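Local coordinates for CEL61B (Hypocrea jecorina, PDB 2VTC), which oxidatively cleaves glycosidic bonds in crystalline and amorphous cellulose as a secreted, copper-dependent lytic polysaccharide monooxygenase of family AA9, at residues Y41-K44 against F50-V53; A54-E59 against T125-N130; Q138-N143 against V148-D153; E179-H184 against Q219-T224. All blocks are in the same frame, centred on the assembly; numbering follows the deposited sequence.

Contact 1: Y41-K44 against F50-V53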
loop_
_atom_site.group_PDB
_atom_site.type_symbol
_atom_site.label_atom_id
_atom_site.label_comp_id
_atom_site.label_asym_id
_atom_site.label_seq_id
_atom_site.Cartn_x
_atom_site.Cartn_y
_atom_site.Cartn_z
ATOM N N TYR A 41 11.870 -2.937 -14.521
ATOM C CA TYR A 41 13.120 -2.481 -13.928
ATOM C C TYR A 41 14.289 -2.905 -14.809
ATOM O O TYR A 41 15.233 -2.142 -15.013
ATOM C CB TYR A 41 13.321 -3.000 -12.493
ATOM C CG TYR A 41 14.736 -2.801 -12.006
ATOM C CD1 TYR A 41 15.119 -1.610 -11.393
ATOM C CD2 TYR A 41 15.718 -3.786 -12.201
ATOM C CE1 TYR A 41 16.412 -1.405 -10.976
ATOM C CE2 TYR A 41 17.035 -3.586 -11.778
ATOM C CZ TYR A 41 17.376 -2.396 -11.173
ATOM O OH TYR A 41 18.662 -2.169 -10.732
ATOM N N TYR A 42 14.211 -4.130 -15.321
ATOM C CA TYR A 42 15.288 -4.690 -16.138
ATOM C C TYR A 42 15.274 -4.101 -17.552
ATOM O O TYR A 42 16.341 -3.835 -18.113
ATOM C CB TYR A 42 15.280 -6.231 -16.093
ATOM C CG TYR A 42 15.752 -6.753 -14.746
ATOM C CD1 TYR A 42 17.095 -6.668 -14.380
ATOM C CD2 TYR A 42 14.851 -7.304 -13.825
ATOM C CE1 TYR A 42 17.543 -7.117 -13.131
ATOM C CE2 TYR A 42 15.290 -7.769 -12.571
ATOM C CZ TYR A 42 16.631 -7.670 -12.229
ATOM O OH TYR A 42 17.094 -8.120 -11.006
ATOM N N GLN A 43 14.078 -3.863 -18.096
ATOM C CA GLN A 43 13.925 -3.072 -19.323
ATOM C C GLN A 43 14.694 -1.761 -19.204
ATOM O O GLN A 43 15.477 -1.408 -20.093
ATOM C CB GLN A 43 12.456 -2.755 -19.608
ATOM C CG GLN A 43 11.678 -3.796 -20.413
ATOM C CD GLN A 43 10.513 -3.176 -21.177
ATOM O OE1 GLN A 43 10.693 -2.215 -21.942
ATOM N NE2 GLN A 43 9.320 -3.723 -20.987
ATOM N N LYS A 44 14.477 -1.043 -18.103
ATOM C CA LYS A 44 15.118 0.250 -17.897
ATOM C C LYS A 44 16.646 0.131 -17.808
ATOM O O LYS A 44 17.368 0.965 -18.361
ATOM C CB LYS A 44 14.544 0.972 -16.669
ATOM C CG LYS A 44 15.077 2.396 -16.522
ATOM C CD LYS A 44 14.490 3.125 -15.338
ATOM C CE LYS A 44 14.829 4.611 -15.379
ATOM N NZ LYS A 44 16.221 4.865 -14.943
ATOM N N PHE A 50 10.996 2.186 -20.171
ATOM C CA PHE A 50 10.041 1.089 -19.919
ATOM C C PHE A 50 8.614 1.624 -20.081
ATOM O O PHE A 50 8.441 2.845 -20.136
ATOM C CB PHE A 50 10.257 0.467 -18.522
ATOM C CG PHE A 50 9.943 1.399 -17.384
ATOM C CD1 PHE A 50 8.689 1.358 -16.766
ATOM C CD2 PHE A 50 10.898 2.297 -16.916
ATOM C CE1 PHE A 50 8.392 2.215 -15.702
ATOM C CE2 PHE A 50 10.609 3.166 -15.856
ATOM C CZ PHE A 50 9.348 3.119 -15.250
ATOM N N PRO A 51 7.595 0.730 -20.192
ATOM C CA PRO A 51 6.207 1.148 -20.413
ATOM C C PRO A 51 5.692 2.133 -19.376
ATOM O O PRO A 51 6.038 2.037 -18.191
ATOM C CB PRO A 51 5.424 -0.168 -20.328
ATOM C CG PRO A 51 6.392 -1.176 -20.794
ATOM C CD PRO A 51 7.684 -0.745 -20.157
ATOM N N ASN A 52 4.880 3.084 -19.830
ATOM C CA ASN A 52 4.317 4.108 -18.937
ATOM C C ASN A 52 3.105 3.553 -18.213
ATOM O O ASN A 52 2.104 3.222 -18.850
ATOM C CB ASN A 52 3.977 5.389 -19.722
ATOM C CG ASN A 52 5.203 6.008 -20.358
ATOM O OD1 ASN A 52 6.272 6.105 -19.730
ATOM N ND2 ASN A 52 5.069 6.416 -21.628
ATOM N N VAL A 53 3.207 3.434 -16.885
ATOM C CA VAL A 53 2.132 2.837 -16.079
ATOM C C VAL A 53 1.795 3.665 -14.840
ATOM O O VAL A 53 2.560 4.549 -14.465
ATOM C CB VAL A 53 2.473 1.372 -15.650
ATOM C CG1 VAL A 53 2.586 0.465 -16.888
ATOM C CG2 VAL A 53 3.740 1.325 -14.776
#
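Lys44 packs the aliphatic part of its side chain obliquely against the CD2-CE2 side of the Phe50 ring: Lys44 CB stands 3.9 Å from Phe50 CD2, and Lys44 CD is the same 3.9 Å from Phe50 CE2. The lysine turns only at its last torsion (chi4 -78°), which carries NZ away from the ring. One residue earlier on the helix, Gln43 meets the other end of Phe50 through its CB, 4.0 Å from Phe50 CB. Its carboxamide then reaches across Pro51 at about a right angle, with Gln43 NE2 3.5 Å from Pro51 CD. Phe50 CG sits between its own backbone N and carbonyl carbon (chi1 66°), which swings the ring to the Lys44 side. All four residues keep some exposure, and the contact is van der Waals packing throughout. Further out, Tyr40 of the same helix touches both Phe50 and Pro51, and the Gln43 carbonyl takes a hydrogen bond from the Thr47 hydroxyl near the helix end. The arrangement is local surface packing: the loop that follows helix 38-47 folds back and lays Phe50 and Pro51 on the helix it has just left.

Contact 2: A54-E59 against T125-N130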
loop_
_atom_site.group_PDB
_atom_site.type_symbol
_atom_site.label_atom_id
_atom_site.label_comp_id
_atom_site.label_asym_id
_atom_site.label_seq_id
_atom_site.Cartn_x
_atom_site.Cartn_y
_atom_site.Cartn_z
ATOM N N ALA A 54 0.635 3.377 -14.239
ATOM C CA ALA A 54 0.163 4.053 -13.028
ATOM C C ALA A 54 0.863 3.582 -11.742
ATOM O O ALA A 54 0.890 4.303 -10.741
ATOM C CB ALA A 54 -1.328 3.878 -12.889
ATOM N N GLY A 55 1.397 2.360 -11.754
ATOM C CA GLY A 55 2.120 1.856 -10.582
ATOM C C GLY A 55 3.491 2.502 -10.487
ATOM O O GLY A 55 4.138 2.741 -11.522
ATOM N N TRP A 56 3.944 2.784 -9.267
ATOM C CA TRP A 56 5.241 3.421 -9.067
ATOM C C TRP A 56 6.412 2.498 -9.420
ATOM O O TRP A 56 6.393 1.292 -9.132
ATOM C CB TRP A 56 5.375 3.955 -7.637
ATOM C CG TRP A 56 4.597 5.232 -7.383
ATOM C CD1 TRP A 56 3.340 5.524 -7.808
ATOM C CD2 TRP A 56 5.042 6.364 -6.610
ATOM N NE1 TRP A 56 2.959 6.797 -7.360
ATOM C CE2 TRP A 56 3.993 7.326 -6.636
ATOM C CE3 TRP A 56 6.236 6.674 -5.924
ATOM C CZ2 TRP A 56 4.096 8.568 -5.996
ATOM C CZ3 TRP A 56 6.341 7.930 -5.279
ATOM C CH2 TRP A 56 5.257 8.853 -5.318
ATOM N N TYR A 57 7.438 3.068 -10.039
ATOM C CA TYR A 57 8.726 2.395 -10.152
ATOM C C TYR A 57 9.353 2.168 -8.761
ATOM O O TYR A 57 9.313 3.043 -7.877
ATOM C CB TYR A 57 9.627 3.264 -11.048
ATOM C CG TYR A 57 11.076 2.852 -11.171
ATOM C CD1 TYR A 57 11.499 2.063 -12.248
ATOM C CD2 TYR A 57 12.034 3.287 -10.242
ATOM C CE1 TYR A 57 12.841 1.707 -12.377
ATOM C CE2 TYR A 57 13.377 2.948 -10.374
ATOM C CZ TYR A 57 13.762 2.142 -11.439
ATOM O OH TYR A 57 15.074 1.785 -11.557
ATOM N N ALA A 58 9.934 0.986 -8.550
ATOM C CA ALA A 58 10.649 0.686 -7.316
ATOM C C ALA A 58 11.780 -0.317 -7.566
ATOM O O ALA A 58 11.742 -1.047 -8.544
ATOM C CB ALA A 58 9.674 0.176 -6.228
ATOM N N GLU A 59 12.782 -0.337 -6.698
ATOM C CA GLU A 59 14.003 -1.083 -7.009
ATOM C C GLU A 59 14.324 -2.215 -6.039
ATOM O O GLU A 59 15.505 -2.536 -5.860
ATOM C CB GLU A 59 15.212 -0.124 -7.075
ATOM C CG GLU A 59 15.087 0.951 -8.162
ATOM C CD GLU A 59 16.361 1.733 -8.405
ATOM O OE1 GLU A 59 17.219 1.833 -7.508
ATOM O OE2 GLU A 59 16.487 2.280 -9.512
ATOM N N THR A 125 2.355 12.416 -11.391
ATOM C CA THR A 125 3.478 11.888 -12.185
ATOM C C THR A 125 4.811 12.604 -11.915
ATOM O O THR A 125 5.894 12.081 -12.238
ATOM C CB THR A 125 3.150 11.927 -13.703
ATOM O OG1 THR A 125 3.137 13.295 -14.139
ATOM C CG2 THR A 125 1.788 11.289 -13.993
ATOM N N THR A 126 4.739 13.799 -11.324
ATOM C CA THR A 126 5.933 14.597 -11.060
ATOM C C THR A 126 6.028 15.063 -9.608
ATOM O O THR A 126 6.814 15.934 -9.283
ATOM C CB THR A 126 5.995 15.826 -12.014
ATOM O OG1 THR A 126 4.767 16.537 -11.906
ATOM C CG2 THR A 126 6.191 15.381 -13.460
ATOM N N VAL A 127 5.229 14.461 -8.719
ATOM C CA VAL A 127 5.168 14.870 -7.324
ATOM C C VAL A 127 6.483 14.540 -6.588
ATOM O O VAL A 127 7.206 13.594 -6.968
ATOM C CB VAL A 127 3.931 14.193 -6.633
ATOM C CG1 VAL A 127 4.229 12.730 -6.302
ATOM C CG2 VAL A 127 3.468 14.942 -5.415
ATOM N N ASN A 128 6.787 15.338 -5.564
ATOM C CA ASN A 128 7.845 15.033 -4.614
ATOM C C ASN A 128 7.229 14.110 -3.551
ATOM O O ASN A 128 6.422 14.558 -2.727
ATOM C CB ASN A 128 8.363 16.332 -3.975
ATOM C CG ASN A 128 9.511 16.123 -2.986
ATOM O OD1 ASN A 128 10.170 17.106 -2.592
ATOM N ND2 ASN A 128 9.754 14.880 -2.560
ATOM N N LYS A 129 7.582 12.814 -3.599
ATOM C CA LYS A 129 6.962 11.834 -2.680
ATOM C C LYS A 129 7.114 12.192 -1.198
ATOM O O LYS A 129 6.259 11.860 -0.374
ATOM C CB LYS A 129 7.517 10.423 -2.946
ATOM C CG LYS A 129 8.957 10.183 -2.503
ATOM C CD LYS A 129 9.396 8.781 -2.980
ATOM C CE LYS A 129 10.783 8.477 -2.474
ATOM N NZ LYS A 129 11.208 7.122 -2.931
ATOM N N ASN A 130 8.200 12.882 -0.861
ATOM C CA ASN A 130 8.491 13.198 0.532
ATOM C C ASN A 130 7.545 14.251 1.135
ATOM O O ASN A 130 7.474 14.413 2.365
ATOM C CB ASN A 130 9.964 13.599 0.660
ATOM C CG ASN A 130 10.905 12.498 0.180
ATOM O OD1 ASN A 130 11.801 12.735 -0.653
ATOM N ND2 ASN A 130 10.694 11.291 0.673
#
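Two irregular backbones are bridged where Trp56 touches Val127 and Lys129: the run from Gly55 to Ala58 is extended without belonging to a strand, whereas 125-130, in the loop that joins strands 113-119 and 133-143, tightens into a 3-10 turn at Lys129 and Asn130. The backbones stay well apart, and the indole spans the distance between them. Its six-membered ring leads: Lys129 CB lies at the ring edge, close to the plane, 3.6 Å from Trp56 CZ3, and Lys129 CD follows at 3.9 Å from the same CZ3. Val127 adds one methyl, its CG1 placed obliquely 4.1 Å from Trp56 CH2, with the valine crossing the indole at about a right angle. The lysine CG is turned between its backbone N and carbonyl carbon (chi1 72°), and the chain beyond is fully extended; it runs past the ring to bring NZ to the carbonyl oxygen of Ala82. Trp56 NE1 is hydrogen-bonded to Asn200 OD1. Within 54-59, Tyr57 OH donates a 2.5 Å bond to the anti lone pair of Glu59 OE2, and Glu59 OE1 is hydrogen-bonded to Asn81 ND2. The chemistry is thus divided: Lys129 methylenes and a Val127 methyl meet the six-membered ring, while the polar ends of Trp56 and Lys129 are anchored elsewhere, which probably helps to fix both groups.

Contact 3: Q138-N143 against V148-D153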
loop_
_atom_site.group_PDB
_atom_site.type_symbol
_atom_site.label_atom_id
_atom_site.label_comp_id
_atom_site.label_asym_id
_atom_site.label_seq_id
_atom_site.Cartn_x
_atom_site.Cartn_y
_atom_site.Cartn_z
ATOM N N GLN A 138 -8.501 2.358 4.723
ATOM C CA GLN A 138 -8.819 0.934 4.911
ATOM C C GLN A 138 -7.852 0.303 5.916
ATOM O O GLN A 138 -6.656 0.583 5.903
ATOM C CB GLN A 138 -8.768 0.207 3.557
ATOM C CG GLN A 138 -9.004 -1.330 3.575
ATOM C CD GLN A 138 -7.743 -2.126 3.930
ATOM O OE1 GLN A 138 -6.615 -1.779 3.528
ATOM N NE2 GLN A 138 -7.932 -3.217 4.681
ATOM N N GLU A 139 -8.387 -0.520 6.812
ATOM C CA GLU A 139 -7.535 -1.335 7.684
ATOM C C GLU A 139 -8.239 -2.641 8.061
ATOM O O GLU A 139 -9.468 -2.676 8.246
ATOM C CB GLU A 139 -7.111 -0.577 8.956
ATOM C CG GLU A 139 -8.266 -0.136 9.869
ATOM C CD GLU A 139 -7.836 0.550 11.141
ATOM O OE1 GLU A 139 -6.608 0.729 11.368
ATOM O OE2 GLU A 139 -8.740 0.897 11.949
ATOM N N ALA A 140 -7.459 -3.709 8.150
ATOM C CA ALA A 140 -8.007 -5.016 8.547
ATOM C C ALA A 140 -6.928 -5.762 9.304
ATOM O O ALA A 140 -5.760 -5.794 8.889
ATOM C CB ALA A 140 -8.480 -5.807 7.332
ATOM N N GLY A 141 -7.316 -6.385 10.419
ATOM C CA GLY A 141 -6.357 -7.066 11.289
ATOM C C GLY A 141 -6.669 -8.542 11.447
ATOM O O GLY A 141 -6.743 -9.267 10.449
ATOM N N ILE A 142 -6.843 -8.969 12.701
ATOM C CA ILE A 142 -7.157 -10.382 13.038
ATOM C C ILE A 142 -8.627 -10.487 13.466
ATOM O O ILE A 142 -9.136 -9.596 14.145
ATOM C CB ILE A 142 -6.213 -10.904 14.154
ATOM C CG1 ILE A 142 -6.302 -12.439 14.289
ATOM C CG2 ILE A 142 -6.477 -10.216 15.502
ATOM C CD1 ILE A 142 -5.270 -13.036 15.220
ATOM N N ASN A 143 -9.300 -11.549 13.022
ATOM C CA ASN A 143 -10.628 -11.893 13.505
ATOM C C ASN A 143 -10.415 -12.612 14.841
ATOM O O ASN A 143 -9.774 -13.656 14.870
ATOM C CB ASN A 143 -11.325 -12.771 12.458
ATOM C CG ASN A 143 -12.698 -13.240 12.901
ATOM O OD1 ASN A 143 -12.889 -13.603 14.053
ATOM N ND2 ASN A 143 -13.663 -13.225 11.981
ATOM N N VAL A 148 -7.755 -15.682 12.556
ATOM C CA VAL A 148 -7.290 -15.590 11.167
ATOM C C VAL A 148 -7.060 -14.136 10.762
ATOM O O VAL A 148 -7.932 -13.285 10.934
ATOM C CB VAL A 148 -8.268 -16.256 10.167
ATOM C CG1 VAL A 148 -7.776 -16.113 8.740
ATOM C CG2 VAL A 148 -8.375 -17.741 10.465
ATOM N N TRP A 149 -5.865 -13.887 10.227
ATOM C CA TRP A 149 -5.458 -12.530 9.792
ATOM C C TRP A 149 -5.939 -12.149 8.397
ATOM O O TRP A 149 -6.165 -12.997 7.520
ATOM C CB TRP A 149 -3.933 -12.436 9.810
ATOM C CG TRP A 149 -3.341 -12.384 11.152
ATOM C CD1 TRP A 149 -2.839 -13.447 11.882
ATOM C CD2 TRP A 149 -3.152 -11.221 11.958
ATOM N NE1 TRP A 149 -2.361 -12.998 13.092
ATOM C CE2 TRP A 149 -2.540 -11.637 13.169
ATOM C CE3 TRP A 149 -3.463 -9.859 11.785
ATOM C CZ2 TRP A 149 -2.236 -10.743 14.205
ATOM C CZ3 TRP A 149 -3.138 -8.966 12.812
ATOM C CH2 TRP A 149 -2.513 -9.401 13.991
ATOM N N ALA A 150 -6.056 -10.836 8.179
ATOM C CA ALA A 150 -6.356 -10.302 6.849
ATOM C C ALA A 150 -5.457 -10.896 5.756
ATOM O O ALA A 150 -5.931 -11.171 4.656
ATOM C CB ALA A 150 -6.250 -8.762 6.860
ATOM N N GLN A 151 -4.173 -11.101 6.054
ATOM C CA GLN A 151 -3.260 -11.644 5.023
ATOM C C GLN A 151 -3.579 -13.092 4.609
ATOM O O GLN A 151 -3.385 -13.472 3.454
ATOM C CB GLN A 151 -1.804 -11.447 5.421
ATOM C CG GLN A 151 -1.315 -10.000 5.103
ATOM C CD GLN A 151 0.088 -9.737 5.556
ATOM O OE1 GLN A 151 1.028 -10.397 5.121
ATOM N NE2 GLN A 151 0.256 -8.752 6.442
ATOM N N GLN A 152 -4.105 -13.884 5.547
ATOM C CA GLN A 152 -4.637 -15.209 5.186
ATOM C C GLN A 152 -5.855 -15.075 4.262
ATOM O O GLN A 152 -5.985 -15.812 3.273
ATOM C CB GLN A 152 -4.936 -16.042 6.449
ATOM C CG GLN A 152 -5.486 -17.457 6.178
ATOM C CD GLN A 152 -4.575 -18.315 5.317
ATOM O OE1 GLN A 152 -4.939 -18.689 4.207
ATOM N NE2 GLN A 152 -3.401 -18.639 5.826
ATOM N N ASP A 153 -6.727 -14.106 4.549
ATOM C CA ASP A 153 -7.852 -13.814 3.666
ATOM C C ASP A 153 -7.391 -13.417 2.266
ATOM O O ASP A 153 -7.989 -13.844 1.280
ATOM C CB ASP A 153 -8.800 -12.776 4.277
ATOM C CG ASP A 153 -9.499 -13.301 5.528
ATOM O OD1 ASP A 153 -9.619 -14.540 5.655
ATOM O OD2 ASP A 153 -9.909 -12.484 6.372
#
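Ile142 lies over one face of the Trp149 indole. Its CB stands 3.6 Å from the centroid of the six-membered ring and only 5° off the ring normal, a well-centred CH-pi contact. With CG1 anti to the backbone N (chi1 -167°) and chi2 also extended, the isoleucine chain runs on across the same face toward the pyrrole part, where Ile142 CD1 comes within 3.6 Å of Trp149 NE1. Backbone joins in at the benzene part: Gly141 C approaches Trp149 CE3 obliquely at 3.5 Å. The two large side chains come together because Ile142 and Trp149 form an antiparallel non-hydrogen-bonded pair, with CA atoms 4.2 Å apart and both side chains on one face of the hairpin. The pairing is short and weakly bonded. Ala150 N donates to Gly141 O over 2.8 Å, and Asn143 N donates to Val148 O over 3.0 Å. Past the glycine, the methyls of Ala140 and Ala150 meet, CB to CB, at 3.7 Å. Trp149 is also the N-cap of helix 150-156 and makes an edge-to-face contact with Tyr239. The Trp149 side chain lies about 9 Å from that of the copper ligand His108. The isoleucine on the indole face implies cohesion by dispersion between the two arms of the hairpin, whereas the start of the helix is reached by the alanine methyl pair and by the bond to Gly141 O, which occupies an N-H of the helix's first turn.

Contact 4: E179-H184 against Q219-T224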
loop_
_atom_site.group_PDB
_atom_site.type_symbol
_atom_site.label_atom_id
_atom_site.label_comp_id
_atom_site.label_asym_id
_atom_site.label_seq_id
_atom_site.Cartn_x
_atom_site.Cartn_y
_atom_site.Cartn_z
ATOM N N GLU A 179 -0.683 -1.502 1.611
ATOM C CA GLU A 179 0.446 -2.047 2.366
ATOM C C GLU A 179 0.118 -3.292 3.182
ATOM O O GLU A 179 -0.838 -3.292 3.938
ATOM C CB GLU A 179 0.996 -0.977 3.295
ATOM C CG GLU A 179 2.250 -1.380 4.094
ATOM C CD GLU A 179 2.724 -0.234 4.957
ATOM O OE1 GLU A 179 1.858 0.525 5.494
ATOM O OE2 GLU A 179 3.973 -0.058 5.112
ATOM N N LEU A 180 0.952 -4.319 3.042
ATOM C CA LEU A 180 0.838 -5.529 3.860
ATOM C C LEU A 180 1.914 -5.462 4.917
ATOM O O LEU A 180 3.087 -5.190 4.617
ATOM C CB LEU A 180 1.032 -6.796 3.007
ATOM C CG LEU A 180 0.260 -6.876 1.690
ATOM C CD1 LEU A 180 0.550 -8.178 0.931
ATOM C CD2 LEU A 180 -1.205 -6.710 1.858
ATOM N N LEU A 181 1.533 -5.701 6.172
ATOM C CA LEU A 181 2.530 -5.723 7.243
ATOM C C LEU A 181 2.652 -7.174 7.714
ATOM O O LEU A 181 1.891 -7.601 8.597
ATOM C CB LEU A 181 2.133 -4.832 8.411
ATOM C CG LEU A 181 2.154 -3.308 8.121
ATOM C CD1 LEU A 181 0.837 -2.918 7.464
ATOM C CD2 LEU A 181 2.356 -2.555 9.407
ATOM N N ALA A 182 3.578 -7.921 7.108
ATOM C CA ALA A 182 3.741 -9.369 7.413
ATOM C C ALA A 182 4.426 -9.518 8.767
ATOM O O ALA A 182 5.548 -9.014 9.021
ATOM C CB ALA A 182 4.513 -10.088 6.278
ATOM N N ALA A 183 3.723 -10.229 9.665
ATOM C CA ALA A 183 4.028 -10.196 11.078
ATOM C C ALA A 183 4.613 -11.503 11.659
ATOM O O ALA A 183 4.773 -11.587 12.865
ATOM C CB ALA A 183 2.763 -9.781 11.881
ATOM N N HIS A 184 4.928 -12.477 10.806
ATOM C CA HIS A 184 5.523 -13.756 11.293
ATOM C C HIS A 184 6.760 -13.561 12.174
ATOM O O HIS A 184 7.026 -14.387 13.083
ATOM C CB HIS A 184 5.810 -14.720 10.147
ATOM C CG HIS A 184 6.480 -14.079 8.973
ATOM N ND1 HIS A 184 7.828 -14.205 8.722
ATOM C CD2 HIS A 184 5.979 -13.302 7.982
ATOM C CE1 HIS A 184 8.132 -13.534 7.623
ATOM N NE2 HIS A 184 7.032 -12.966 7.161
ATOM N N GLN A 219 6.171 9.203 9.583
ATOM C CA GLN A 219 5.571 9.314 10.910
ATOM C C GLN A 219 4.452 8.276 11.141
ATOM O O GLN A 219 3.792 8.304 12.177
ATOM C CB GLN A 219 5.048 10.743 11.146
ATOM C CG GLN A 219 6.150 11.790 11.317
ATOM C CD GLN A 219 5.611 13.234 11.390
ATOM O OE1 GLN A 219 4.458 13.476 11.771
ATOM N NE2 GLN A 219 6.450 14.189 11.020
ATOM N N LEU A 220 4.261 7.361 10.193
ATOM C CA LEU A 220 3.172 6.371 10.319
ATOM C C LEU A 220 3.406 5.387 11.453
ATOM O O LEU A 220 2.475 5.099 12.223
ATOM C CB LEU A 220 2.935 5.596 9.026
ATOM C CG LEU A 220 2.440 6.404 7.830
ATOM C CD1 LEU A 220 2.508 5.539 6.601
ATOM C CD2 LEU A 220 1.004 6.954 8.012
ATOM N N TYR A 221 4.646 4.898 11.555
ATOM C CA TYR A 221 4.980 3.771 12.444
ATOM C C TYR A 221 6.308 3.959 13.182
ATOM O O TYR A 221 7.248 4.556 12.638
ATOM C CB TYR A 221 5.151 2.486 11.634
ATOM C CG TYR A 221 4.090 2.211 10.612
ATOM C CD1 TYR A 221 2.767 2.033 11.007
ATOM C CD2 TYR A 221 4.414 2.101 9.243
ATOM C CE1 TYR A 221 1.778 1.778 10.067
ATOM C CE2 TYR A 221 3.435 1.828 8.291
ATOM C CZ TYR A 221 2.107 1.670 8.724
ATOM O OH TYR A 221 1.115 1.392 7.818
ATOM N N LYS A 222 6.365 3.420 14.406
ATOM C CA LYS A 222 7.602 3.345 15.201
ATOM C C LYS A 222 7.925 1.862 15.479
ATOM O O LYS A 222 7.008 1.030 15.555
ATOM C CB LYS A 222 7.471 4.132 16.512
ATOM C CG LYS A 222 7.275 5.630 16.311
ATOM C CD LYS A 222 7.504 6.412 17.588
ATOM C CE LYS A 222 7.054 7.869 17.430
ATOM N NZ LYS A 222 7.351 8.713 18.631
ATOM N N PRO A 223 9.224 1.506 15.595
ATOM C CA PRO A 223 9.591 0.087 15.805
ATOM C C PRO A 223 9.023 -0.568 17.070
ATOM O O PRO A 223 8.991 -1.802 17.148
ATOM C CB PRO A 223 11.120 0.130 15.863
ATOM C CG PRO A 223 11.467 1.368 15.048
ATOM C CD PRO A 223 10.426 2.352 15.468
ATOM N N THR A 224 8.567 0.256 18.008
ATOM C CA THR A 224 8.015 -0.218 19.293
ATOM C C THR A 224 6.498 -0.118 19.424
ATOM O O THR A 224 5.943 -0.382 20.510
ATOM C CB THR A 224 8.646 0.554 20.476
ATOM O OG1 THR A 224 8.443 1.966 20.293
ATOM C CG2 THR A 224 10.161 0.230 20.599
#
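One hydrogen bond carries the polar part of this contact: Tyr221 OH donates to Glu179 OE1 over 2.6 Å. The carboxylate oxygen is met on its syn side, with the hydroxyl 32° out of the carboxylate plane, and OE1 itself lies at the edge of the phenol ring, near the ring plane. Carboxylate and ring planes are inclined at 48°. The two side chains arrive from opposite directions; Glu179 is extended, CG anti to the backbone N (chi1 -176°), and spans much of the separation between strand and loop, where the closest CA pair, Leu181 CA and Tyr221 CA, is 11.1 Å apart. The buried carboxylate has two partners at OE1, the tyrosine and a salt bridge to Arg177, which probably helps to keep it ionised; the Tyr221 hydroxyl is also hydrogen-bonded to Tyr116 OH. In the apolar part, the CB of the adjoining Leu220 covers one face of the phenol, 3.7 Å above the plane, and Leu181 CD2 packs loosely, 4.3 Å from Tyr221 CZ. The Glu179 side chain lies about 6 Å from that of the copper ligand Tyr195, and the same segment ends at His184, an O2-binding residue by similarity. The contact fastens the loop after strand 215-216 onto strand 172-182 of the beta-sandwich core, where Val114 of strand 113-119 and Asn194 of strand 193-204 also touch Tyr221. Leu180 and Ala182 of strand 172-182 pack against Gln151 of helix 150-156.

Contact 1 is a surface contact, contacts 2 and 3 are partly buried, and contact 4 is buried. The first two adjoin: Tyr57 packs against Tyr41, Lys44 and Phe50, tying helix 38-47 and its return loop to the chain that follows. Contacts 3 and 4 serve the same sheet and meet through Gln151, whose NE2 probably hydrogen-bonds to Leu181 O over 2.9 Å. Contacts 1 and 3 are on opposite sides of the chain centre, about 33 Å between centres. Chemistry follows place: van der Waals packing without hydrogen bonds across contacts 1 and 2, backbone pairing with CH-pi in the contact 3 hairpin, and a buried tyrosine-carboxylate bond in contact 4.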